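PDB 4IV6: acyl-CoA dehydrogenase FadE3 from Mycobacterium smegmatis, which belongs to the acyl-CoA dehydrogenase family of flavoproteins and holds dihydroflavine-adenine dinucleotide in a pocket completed by a second subunit. Local coordinates for residues 26-34 and 79-87; 155-163 and 200-211. One frame throughout, in Å; residues are numbered along the deposited sequence.

Contact 1. Residues 26-34 and 79-87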
loop_
_atom_site.group_PDB
_atom_site.type_symbol
_atom_site.label_atom_id
_atom_site.label_comp_id
_atom_site.label_asym_id
_atom_site.label_seq_id
_atom_site.Cartn_x
_atom_site.Cartn_y
_atom_site.Cartn_z
ATOM N N VAL B 26 11.741 -31.085 12.315
ATOM C CA VAL B 26 10.488 -30.565 11.773
ATOM C C VAL B 26 10.481 -30.511 10.248
ATOM O O VAL B 26 9.606 -31.096 9.587
ATOM C CB VAL B 26 10.156 -29.162 12.322
ATOM C CG1 VAL B 26 8.866 -28.640 11.706
ATOM C CG2 VAL B 26 10.042 -29.224 13.829
ATOM N N LYS B 27 11.457 -29.829 9.684
ATOM C CA LYS B 27 11.462 -29.577 8.236
ATOM C C LYS B 27 11.409 -30.798 7.323
ATOM O O LYS B 27 10.788 -30.747 6.274
ATOM C CB LYS B 27 12.659 -28.724 7.864
ATOM C CG LYS B 27 12.483 -27.290 8.318
ATOM C CD LYS B 27 13.628 -26.461 7.813
ATOM C CE LYS B 27 13.349 -24.998 8.005
ATOM N NZ LYS B 27 14.468 -24.307 7.351
ATOM N N PRO B 28 12.045 -31.893 7.708
ATOM C CA PRO B 28 11.951 -33.071 6.848
ATOM C C PRO B 28 10.596 -33.786 6.834
ATOM O O PRO B 28 10.393 -34.648 5.982
ATOM C CB PRO B 28 13.008 -34.015 7.433
ATOM C CG PRO B 28 13.956 -33.114 8.163
ATOM C CD PRO B 28 13.072 -32.056 8.748
ATOM N N VAL B 29 9.689 -33.474 7.759
ATOM C CA VAL B 29 8.405 -34.178 7.799
ATOM C C VAL B 29 7.201 -33.270 7.653
ATOM O O VAL B 29 6.070 -33.749 7.508
ATOM C CB VAL B 29 8.240 -35.013 9.094
ATOM C CG1 VAL B 29 9.297 -36.116 9.172
ATOM C CG2 VAL B 29 8.298 -34.130 10.334
ATOM N N VAL B 30 7.426 -31.962 7.698
ATOM C CA VAL B 30 6.325 -31.010 7.762
ATOM C C VAL B 30 5.409 -31.087 6.531
ATOM O O VAL B 30 4.189 -31.115 6.669
ATOM C CB VAL B 30 6.839 -29.571 8.080
ATOM C CG1 VAL B 30 7.749 -29.038 6.979
ATOM C CG2 VAL B 30 5.686 -28.628 8.287
ATOM N N ARG B 31 5.972 -31.213 5.328
ATOM C CA ARG B 31 5.112 -31.235 4.151
ATOM C C ARG B 31 4.116 -32.371 4.210
ATOM O O ARG B 31 2.940 -32.149 4.034
ATOM C CB ARG B 31 5.889 -31.286 2.831
ATOM C CG ARG B 31 4.951 -31.236 1.601
ATOM C CD ARG B 31 5.659 -31.345 0.247
ATOM N NE ARG B 31 7.014 -30.845 0.391
ATOM C CZ ARG B 31 7.352 -29.570 0.464
ATOM N NH1 ARG B 31 6.443 -28.608 0.319
ATOM N NH2 ARG B 31 8.626 -29.256 0.641
ATOM N N GLU B 32 4.594 -33.584 4.457
ATOM C CA GLU B 32 3.727 -34.747 4.456
ATOM C C GLU B 32 2.682 -34.620 5.558
ATOM O O GLU B 32 1.503 -34.864 5.330
ATOM C CB GLU B 32 4.539 -36.036 4.624
ATOM N N LEU B 33 3.099 -34.245 6.754
ATOM C CA LEU B 33 2.163 -34.147 7.860
ATOM C C LEU B 33 1.118 -33.058 7.590
ATOM O O LEU B 33 -0.062 -33.330 7.709
ATOM C CB LEU B 33 2.883 -33.821 9.170
ATOM C CG LEU B 33 3.902 -34.832 9.740
ATOM C CD1 LEU B 33 4.682 -34.163 10.847
ATOM C CD2 LEU B 33 3.245 -36.115 10.246
ATOM N N GLU B 34 1.584 -31.854 7.210
ATOM C CA GLU B 34 0.735 -30.630 7.061
ATOM C C GLU B 34 -0.244 -30.859 5.942
ATOM O O GLU B 34 -1.431 -30.564 6.091
ATOM C CB GLU B 34 1.582 -29.374 6.773
ATOM C CG GLU B 34 0.895 -27.995 6.922
ATOM C CD GLU B 34 0.088 -27.565 5.719
ATOM O OE1 GLU B 34 0.315 -28.061 4.606
ATOM O OE2 GLU B 34 -0.786 -26.676 5.875
ATOM N N ALA B 79 7.720 -21.354 14.901
ATOM C CA ALA B 79 6.835 -20.915 13.800
ATOM C C ALA B 79 7.515 -20.848 12.462
ATOM O O ALA B 79 6.885 -21.125 11.431
ATOM C CB ALA B 79 6.168 -19.587 14.117
ATOM N N ARG B 80 8.801 -20.492 12.467
ATOM C CA ARG B 80 9.609 -20.565 11.292
ATOM C C ARG B 80 9.559 -21.964 10.652
ATOM O O ARG B 80 9.399 -22.097 9.438
ATOM C CB ARG B 80 11.031 -20.168 11.648
ATOM C CG ARG B 80 12.047 -20.203 10.521
ATOM C CD ARG B 80 13.431 -19.901 11.124
ATOM N NE ARG B 80 14.459 -20.272 10.169
ATOM C CZ ARG B 80 15.048 -21.455 10.078
ATOM N NH1 ARG B 80 15.933 -21.617 9.126
ATOM N NH2 ARG B 80 14.859 -22.422 10.962
ATOM N N GLY B 81 9.677 -23.007 11.469
ATOM C CA GLY B 81 9.538 -24.373 10.942
ATOM C C GLY B 81 8.108 -24.735 10.548
ATOM O O GLY B 81 7.857 -25.287 9.483
ATOM N N TRP B 82 7.165 -24.424 11.415
ATOM C CA TRP B 82 5.759 -24.748 11.183
ATOM C C TRP B 82 4.916 -23.969 12.176
ATOM O O TRP B 82 5.013 -24.206 13.383
ATOM C CB TRP B 82 5.510 -26.249 11.331
ATOM C CG TRP B 82 4.173 -26.758 10.909
ATOM C CD1 TRP B 82 3.191 -26.086 10.225
ATOM C CD2 TRP B 82 3.686 -28.090 11.096
ATOM N NE1 TRP B 82 2.134 -26.934 9.973
ATOM C CE2 TRP B 82 2.404 -28.159 10.514
ATOM C CE3 TRP B 82 4.215 -29.236 11.703
ATOM C CZ2 TRP B 82 1.641 -29.325 10.526
ATOM C CZ3 TRP B 82 3.445 -30.391 11.708
ATOM C CH2 TRP B 82 2.175 -30.419 11.121
ATOM N N MET B 83 4.114 -23.026 11.656
ATOM C CA MET B 83 3.319 -22.129 12.490
ATOM C C MET B 83 2.528 -22.927 13.525
ATOM O O MET B 83 2.416 -22.528 14.689
ATOM C CB MET B 83 2.360 -21.307 11.617
ATOM C CG MET B 83 1.582 -20.232 12.377
ATOM S SD MET B 83 0.375 -19.356 11.347
ATOM C CE MET B 83 -0.904 -20.599 11.190
ATOM N N SER B 84 1.976 -24.054 13.077
ATOM C CA SER B 84 1.137 -24.896 13.932
ATOM C C SER B 84 1.835 -25.342 15.240
ATOM O O SER B 84 1.171 -25.545 16.259
ATOM C CB SER B 84 0.663 -26.136 13.144
ATOM O OG SER B 84 -0.169 -25.775 12.034
ATOM N N LEU B 85 3.146 -25.546 15.213
ATOM C CA LEU B 85 3.850 -25.974 16.418
ATOM C C LEU B 85 3.932 -24.852 17.460
ATOM O O LEU B 85 3.849 -25.110 18.680
ATOM C CB LEU B 85 5.250 -26.536 16.084
ATOM C CG LEU B 85 5.255 -27.742 15.132
ATOM C CD1 LEU B 85 6.700 -28.183 14.906
ATOM C CD2 LEU B 85 4.442 -28.932 15.658
ATOM N N ALA B 86 4.045 -23.606 17.011
ATOM C CA ALA B 86 3.945 -22.476 17.939
ATOM C C ALA B 86 2.522 -22.371 18.466
ATOM O O ALA B 86 2.293 -22.129 19.649
ATOM C CB ALA B 86 4.371 -21.194 17.244
ATOM N N GLY B 87 1.557 -22.603 17.594
ATOM C CA GLY B 87 0.129 -22.547 17.993
ATOM C C GLY B 87 -0.191 -23.583 19.047
ATOM O O GLY B 87 -1.017 -23.364 19.931
#
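In the helical N-terminal domain of the acyl-CoA dehydrogenase fold, two kinked stretches of chain meet where the indole of Trp82 lies against Val30, Leu33 and Glu34 of helix 30-35. Trp82 leaves helical geometry between helices 68-81 and 83-102, and with CG anti to the backbone N (chi1 -170°) its ring reaches across to residues 26-34. A methyl of Val30, CG2, sits over one ring face in a CH-pi contact, 3.7 Å from the centroid of the five-membered ring of Trp82 and 23° off its normal. Ser84 CB lies over the opposite face, toward the rim. Farther along, Leu33 meets the benzo end at about a right angle, its CB 4.0 Å from Trp82 CH2. Glu34 contributes aliphatic carbon, with CG 3.5 Å from Trp82 NE1; a bend at chi2 (-82°) then carries its carboxylate away to a salt bridge with Arg357.

Nearer the Trp82 backbone, branched and small residues fit closely. Val26 CG2 and Leu85 CD1 meet tip to tip at 3.7 Å, while Val26 CG1 comes within 4.1 Å of Gly81 C, an approach to bare backbone that suits glycine. On the exposed side of Lys27, its NZ lies 3.5 Å from NH1 of the buried Arg80. The extended chains of these two residues carry their charged ends to the shared carboxylate of Glu23, which probably offsets their mutual charge, and the Arg80 guanidinium also pairs with Glu262.

Around this interface, helix 9-26, which ends at Val26, packs His19 and Val22 on Arg80; helix 234-270 packs on Arg80 and Met83, and helix 352-364 touches Val30 and, through Arg354, hydrogen-bonds Gly81 O.

Contact 2. Residues 155-163 and 200-211. With FDA (dihydroflavine-adenine dinucleotide), chain D.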
loop_
_atom_site.group_PDB
_atom_site.type_symbol
_atom_site.label_atom_id
_atom_site.label_comp_id
_atom_site.label_asym_id
_atom_site.label_seq_id
_atom_site.Cartn_x
_atom_site.Cartn_y
_atom_site.Cartn_z
ATOM N N LYS B 155 -18.704 -22.718 22.633
ATOM C CA LYS B 155 -17.540 -21.956 22.153
ATOM C C LYS B 155 -17.153 -22.543 20.804
ATOM O O LYS B 155 -17.525 -23.660 20.480
ATOM C CB LYS B 155 -16.368 -22.082 23.119
ATOM C CG LYS B 155 -16.592 -21.543 24.531
ATOM C CD LYS B 155 -16.891 -20.054 24.556
ATOM C CE LYS B 155 -16.842 -19.487 25.960
ATOM N NZ LYS B 155 -17.275 -18.072 25.971
ATOM N N THR B 156 -16.420 -21.797 20.000
ATOM C CA THR B 156 -15.898 -22.364 18.783
ATOM C C THR B 156 -14.548 -21.770 18.427
ATOM O O THR B 156 -14.108 -20.786 19.036
ATOM C CB THR B 156 -16.876 -22.229 17.629
ATOM O OG1 THR B 156 -16.512 -23.146 16.591
ATOM C CG2 THR B 156 -16.911 -20.793 17.083
ATOM N N TRP B 157 -13.900 -22.409 17.458
ATOM C CA TRP B 157 -12.516 -22.131 17.068
ATOM C C TRP B 157 -11.542 -22.310 18.214
ATOM O O TRP B 157 -10.529 -21.610 18.281
ATOM C CB TRP B 157 -12.363 -20.700 16.483
ATOM C CG TRP B 157 -12.952 -20.517 15.152
ATOM C CD1 TRP B 157 -13.948 -19.633 14.804
ATOM C CD2 TRP B 157 -12.581 -21.196 13.946
ATOM N NE1 TRP B 157 -14.230 -19.745 13.466
ATOM C CE2 TRP B 157 -13.396 -20.689 12.914
ATOM C CE3 TRP B 157 -11.649 -22.192 13.640
ATOM C CZ2 TRP B 157 -13.318 -21.168 11.606
ATOM C CZ3 TRP B 157 -11.556 -22.659 12.336
ATOM C CH2 TRP B 157 -12.381 -22.144 11.336
ATOM N N ILE B 158 -11.792 -23.262 19.102
ATOM C CA ILE B 158 -10.910 -23.415 20.247
ATOM C C ILE B 158 -9.746 -24.333 19.893
ATOM O O ILE B 158 -9.922 -25.533 19.682
ATOM C CB ILE B 158 -11.667 -23.889 21.502
ATOM C CG1 ILE B 158 -12.830 -22.922 21.825
ATOM C CG2 ILE B 158 -10.699 -24.031 22.688
ATOM C CD1 ILE B 158 -12.448 -21.439 21.780
ATOM N N SER B 159 -8.555 -23.744 19.803
ATOM C CA SER B 159 -7.370 -24.484 19.400
ATOM C C SER B 159 -6.919 -25.468 20.477
ATOM O O SER B 159 -7.003 -25.202 21.676
ATOM C CB SER B 159 -6.230 -23.525 19.070
ATOM O OG SER B 159 -6.595 -22.711 17.952
ATOM N N ASN B 160 -6.419 -26.605 20.017
ATOM C CA ASN B 160 -5.924 -27.660 20.878
ATOM C C ASN B 160 -6.949 -28.156 21.908
ATOM O O ASN B 160 -6.573 -28.700 22.946
ATOM C CB ASN B 160 -4.666 -27.210 21.598
ATOM C CG ASN B 160 -3.653 -26.577 20.680
ATOM O OD1 ASN B 160 -2.949 -27.256 19.947
ATOM N ND2 ASN B 160 -3.521 -25.276 20.782
ATOM N N ALA B 161 -8.241 -27.999 21.622
ATOM C CA ALA B 161 -9.285 -28.390 22.563
ATOM C C ALA B 161 -9.351 -29.872 22.887
ATOM O O ALA B 161 -9.785 -30.237 23.986
ATOM C CB ALA B 161 -10.643 -27.912 22.069
ATOM N N ARG B 162 -8.960 -30.724 21.954
ATOM C CA ARG B 162 -9.020 -32.177 22.141
ATOM C C ARG B 162 -7.819 -32.657 22.977
ATOM O O ARG B 162 -7.959 -33.437 23.913
ATOM C CB ARG B 162 -9.034 -32.877 20.771
ATOM C CG ARG B 162 -9.491 -34.326 20.778
ATOM C CD ARG B 162 -9.705 -34.932 19.379
ATOM N NE ARG B 162 -10.582 -34.129 18.492
ATOM C CZ ARG B 162 -11.910 -34.043 18.587
ATOM N NH1 ARG B 162 -12.594 -34.680 19.546
ATOM N NH2 ARG B 162 -12.580 -33.305 17.717
ATOM N N ARG B 163 -6.644 -32.150 22.645
ATOM C CA ARG B 163 -5.401 -32.552 23.314
ATOM C C ARG B 163 -5.231 -31.864 24.683
ATOM O O ARG B 163 -4.427 -32.312 25.479
ATOM C CB ARG B 163 -4.178 -32.206 22.451
ATOM C CG ARG B 163 -4.059 -32.809 21.034
ATOM C CD ARG B 163 -4.636 -34.176 20.936
ATOM N NE ARG B 163 -4.387 -34.971 19.725
ATOM C CZ ARG B 163 -4.850 -34.789 18.477
ATOM N NH1 ARG B 163 -5.497 -33.679 18.056
ATOM N NH2 ARG B 163 -4.581 -35.753 17.594
ATOM N N ASP B 200 -13.535 -31.158 14.731
ATOM C CA ASP B 200 -12.379 -30.411 14.201
ATOM C C ASP B 200 -12.818 -29.566 13.021
ATOM O O ASP B 200 -13.373 -30.100 12.083
ATOM C CB ASP B 200 -11.297 -31.347 13.707
ATOM C CG ASP B 200 -10.626 -32.105 14.838
ATOM O OD1 ASP B 200 -11.012 -31.894 16.016
ATOM O OD2 ASP B 200 -9.715 -32.917 14.550
ATOM N N LEU B 201 -12.555 -28.266 13.055
ATOM C CA LEU B 201 -13.060 -27.387 12.027
ATOM C C LEU B 201 -12.066 -27.344 10.851
ATOM O O LEU B 201 -10.902 -27.122 11.057
ATOM C CB LEU B 201 -13.322 -26.012 12.635
ATOM C CG LEU B 201 -14.283 -26.041 13.842
ATOM C CD1 LEU B 201 -14.337 -24.695 14.536
ATOM C CD2 LEU B 201 -15.687 -26.476 13.458
ATOM N N PRO B 202 -12.521 -27.580 9.616
ATOM C CA PRO B 202 -11.556 -27.555 8.521
ATOM C C PRO B 202 -11.092 -26.140 8.148
ATOM O O PRO B 202 -11.905 -25.195 8.072
ATOM C CB PRO B 202 -12.287 -28.244 7.373
ATOM C CG PRO B 202 -13.713 -28.060 7.681
ATOM C CD PRO B 202 -13.823 -28.116 9.189
ATOM N N LYS B 203 -9.780 -26.015 7.950
ATOM C CA LYS B 203 -9.073 -24.719 7.941
ATOM C C LYS B 203 -8.190 -24.561 6.696
ATOM O O LYS B 203 -7.674 -25.535 6.168
ATOM C CB LYS B 203 -8.099 -24.640 9.133
ATOM C CG LYS B 203 -8.692 -24.710 10.479
ATOM C CD LYS B 203 -7.657 -24.531 11.564
ATOM C CE LYS B 203 -7.014 -25.861 11.958
ATOM N NZ LYS B 203 -6.253 -25.635 13.215
ATOM N N LEU B 204 -7.927 -23.311 6.314
ATOM C CA LEU B 204 -7.037 -22.980 5.198
ATOM C C LEU B 204 -5.575 -23.360 5.482
ATOM O O LEU B 204 -4.861 -23.835 4.596
ATOM C CB LEU B 204 -7.124 -21.480 4.923
ATOM C CG LEU B 204 -6.112 -20.871 3.985
ATOM C CD1 LEU B 204 -6.222 -21.466 2.594
ATOM C CD2 LEU B 204 -6.332 -19.372 3.950
ATOM N N GLY B 205 -5.147 -23.101 6.716
ATOM C CA GLY B 205 -3.782 -23.408 7.191
ATOM C C GLY B 205 -3.855 -23.752 8.678
ATOM O O GLY B 205 -4.907 -24.186 9.168
ATOM N N TYR B 206 -2.733 -23.610 9.382
ATOM C CA TYR B 206 -2.678 -23.964 10.795
ATOM C C TYR B 206 -3.044 -25.438 10.931
ATOM O O TYR B 206 -3.742 -25.814 11.847
ATOM C CB TYR B 206 -3.672 -23.098 11.594
ATOM C CG TYR B 206 -3.462 -23.011 13.107
ATOM C CD1 TYR B 206 -2.448 -23.724 13.771
ATOM C CD2 TYR B 206 -4.288 -22.227 13.874
ATOM C CE1 TYR B 206 -2.305 -23.643 15.162
ATOM C CE2 TYR B 206 -4.145 -22.123 15.245
ATOM C CZ TYR B 206 -3.154 -22.813 15.884
ATOM O OH TYR B 206 -3.027 -22.682 17.254
ATOM N N LYS B 207 -2.575 -26.259 10.009
ATOM C CA LYS B 207 -2.977 -27.663 9.979
ATOM C C LYS B 207 -2.214 -28.510 11.017
ATOM O O LYS B 207 -1.261 -28.049 11.622
ATOM C CB LYS B 207 -2.855 -28.199 8.547
ATOM C CG LYS B 207 -4.036 -27.681 7.705
ATOM C CD LYS B 207 -4.009 -28.007 6.231
ATOM C CE LYS B 207 -4.486 -29.414 5.976
ATOM N NZ LYS B 207 -4.082 -29.881 4.608
ATOM N N GLY B 208 -2.665 -29.727 11.247
ATOM C CA GLY B 208 -2.042 -30.577 12.289
ATOM C C GLY B 208 -2.634 -30.358 13.678
ATOM O O GLY B 208 -3.021 -31.328 14.347
ATOM N N VAL B 209 -2.692 -29.093 14.098
ATOM C CA VAL B 209 -3.411 -28.652 15.316
ATOM C C VAL B 209 -4.915 -28.525 15.088
ATOM O O VAL B 209 -5.350 -27.858 14.150
ATOM C CB VAL B 209 -2.886 -27.273 15.786
ATOM C CG1 VAL B 209 -3.812 -26.616 16.818
ATOM C CG2 VAL B 209 -1.489 -27.446 16.359
ATOM N N GLU B 210 -5.702 -29.143 15.968
ATOM C CA GLU B 210 -7.156 -29.092 15.868
ATOM C C GLU B 210 -7.686 -27.776 16.443
ATOM O O GLU B 210 -7.120 -27.260 17.385
ATOM C CB GLU B 210 -7.795 -30.309 16.546
ATOM C CG GLU B 210 -7.900 -30.295 18.078
ATOM C CD GLU B 210 -6.603 -30.572 18.838
ATOM O OE1 GLU B 210 -5.517 -30.664 18.214
ATOM O OE2 GLU B 210 -6.669 -30.706 20.080
ATOM N N SER B 211 -8.728 -27.225 15.817
ATOM C CA SER B 211 -9.559 -26.179 16.395
ATOM C C SER B 211 -10.982 -26.671 16.383
ATOM O O SER B 211 -11.440 -27.189 15.360
ATOM C CB SER B 211 -9.437 -24.879 15.616
ATOM O OG SER B 211 -8.102 -24.381 15.786
HETATM P PA FDA D . -16.361 -11.097 14.211
HETATM O O1A FDA D . -16.228 -10.523 15.599
HETATM O O2A FDA D . -17.662 -11.700 13.757
HETATM O O5B FDA D . -15.915 -9.963 13.172
HETATM C C5B FDA D . -16.105 -10.086 11.743
HETATM C C4B FDA D . -15.482 -8.860 11.051
HETATM O O4B FDA D . -15.995 -7.631 11.601
HETATM C C3B FDA D . -13.986 -8.782 11.261
HETATM O O3B FDA D . -13.388 -8.092 10.142
HETATM C C2B FDA D . -13.886 -7.970 12.535
HETATM O O2B FDA D . -12.634 -7.318 12.727
HETATM C C1B FDA D . -14.957 -6.938 12.275
HETATM N N9A FDA D . -15.476 -6.296 13.513
HETATM C C8A FDA D . -16.257 -6.892 14.441
HETATM N N7A FDA D . -16.585 -6.013 15.408
HETATM C C5A FDA D . -15.989 -4.839 15.091
HETATM C C6A FDA D . -15.909 -3.509 15.671
HETATM N N6A FDA D . -16.549 -3.255 16.814
HETATM N N1A FDA D . -15.189 -2.543 15.059
HETATM C C2A FDA D . -14.572 -2.788 13.892
HETATM N N3A FDA D . -14.590 -3.998 13.289
HETATM C C4A FDA D . -15.283 -5.022 13.829
HETATM N N1 FDA D . -10.561 -18.215 19.943
HETATM C C2 FDA D . -10.410 -18.714 21.167
HETATM O O2 FDA D . -11.139 -18.292 22.084
HETATM N N3 FDA D . -9.493 -19.659 21.444
HETATM C C4 FDA D . -8.675 -20.193 20.538
HETATM O O4 FDA D . -7.854 -21.099 20.847
HETATM C C4X FDA D . -8.760 -19.671 19.159
HETATM N N5 FDA D . -8.010 -20.146 18.143
HETATM C C5X FDA D . -8.419 -19.953 16.863
HETATM C C6 FDA D . -7.940 -20.751 15.818
HETATM C C7 FDA D . -8.329 -20.533 14.496
HETATM C C7M FDA D . -7.832 -21.422 13.386
HETATM C C8 FDA D . -9.209 -19.473 14.197
HETATM C C8M FDA D . -9.683 -19.150 12.798
HETATM C C9 FDA D . -9.690 -18.688 15.233
HETATM C C9A FDA D . -9.321 -18.926 16.567
HETATM N N10 FDA D . -9.864 -18.126 17.593
HETATM C C10 FDA D . -9.797 -18.647 18.905
HETATM C "C1'" FDA D . -11.060 -17.342 17.264
HETATM C "C2'" FDA D . -10.603 -15.937 16.937
HETATM O "O2'" FDA D . -10.083 -15.281 18.094
HETATM C "C3'" FDA D . -11.790 -15.170 16.353
HETATM O "O3'" FDA D . -11.974 -15.609 15.011
HETATM C "C4'" FDA D . -11.599 -13.672 16.355
HETATM O "O4'" FDA D . -11.893 -13.248 17.696
HETATM C "C5'" FDA D . -12.592 -12.964 15.416
HETATM O "O5'" FDA D . -13.890 -13.431 15.705
HETATM P P FDA D . -15.071 -13.585 14.660
HETATM O O1P FDA D . -16.266 -13.898 15.537
HETATM O O2P FDA D . -14.673 -14.556 13.602
HETATM O O3P FDA D . -15.141 -12.112 14.004
HETATM O O HOH W 1 -4.314 -20.596 18.423
HETATM O O HOH W 2 -3.140 -29.762 19.588
#
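Trp157 lies between Leu201 and the ring system of the bound dihydroflavine-adenine dinucleotide. Its CB starts the contact, 3.5 Å from flavin C9A, and CG follows, 3.7 Å from flavin C9. With CG anti to the carbonyl carbon (chi1 -72°), the indole runs on along the flavin, so that CD2 and CE3 pass beside C8 and the methyl C8M, which lies over one face toward its rim. Over the opposite face comes Leu201 CD1, 4.0 Å from the centroid of the six-membered ring of Trp157 and making a CH-pi contact. Leu201 CB lies over the same face as its CD1, nearest CZ3; at the edge CZ3 meets Lys203 CG at 4.0 Å. Tyr344 of the second subunit stacks edge-to-face on the same indole, a place for a broad, flat apolar group.

The strand geometry here belongs to the antiparallel beta sheet of the middle domain. Trp157 and Ile158 both face Cys212 in a G1 bulge, after which Ser159 pairs with Ser211 as an antiparallel non-hydrogen-bonded pair. Small hydroxyl residues fit this pair: Ser159 OG and Ser211 OG are hydrogen-bonded at 3.1 Å, and a water joins Ser159 OG to Tyr206 OH. Ser159 also holds the flavin twice, its N donating to O4 at 2.9 Å and its OG accepting from N5 at 2.9 Å.

Beyond the serine, Asn160 tolerates the positive phi of a type II turn, and its N bonds Glu210 O. The Glu210 side chain leaves through the crowded position (chi1 78°) and bends at chi2 toward the backbone N-H groups of Arg162 and Arg163, where OE2 takes Arg163 N at 2.9 Å and, weakly, Arg162 N. Its OE1 forms a salt bridge with Arg163 NH1, weak as a hydrogen bond; in a second salt bridge Arg162 NH2 meets Asp200 OD1 from above the carboxylate plane.

The two contacts follow one another along the chain, contact 1 in the N-terminal helical domain and contact 2 in the beta-rich middle domain, yet their centres are only 15 Å apart and they touch directly. Ser84 OG probably hydrogen-bonds Lys207 O at 2.6 Å, and Gly87 O probably accepts from Asn160 ND2 at 3.3 Å. Near the C-terminal end of 26-34, Glu34 O lies 3.1 Å from Lys207 NZ. The loop 200-211 is thus tied to both segments of contact 1. Only contact 2 lines the flavin pocket; the Glu34 side chain stays about 12 Å from a bound dihydroflavine-adenine dinucleotide. Tyr206 connects the two, touching the methyl C7M of the ligand and Ser84.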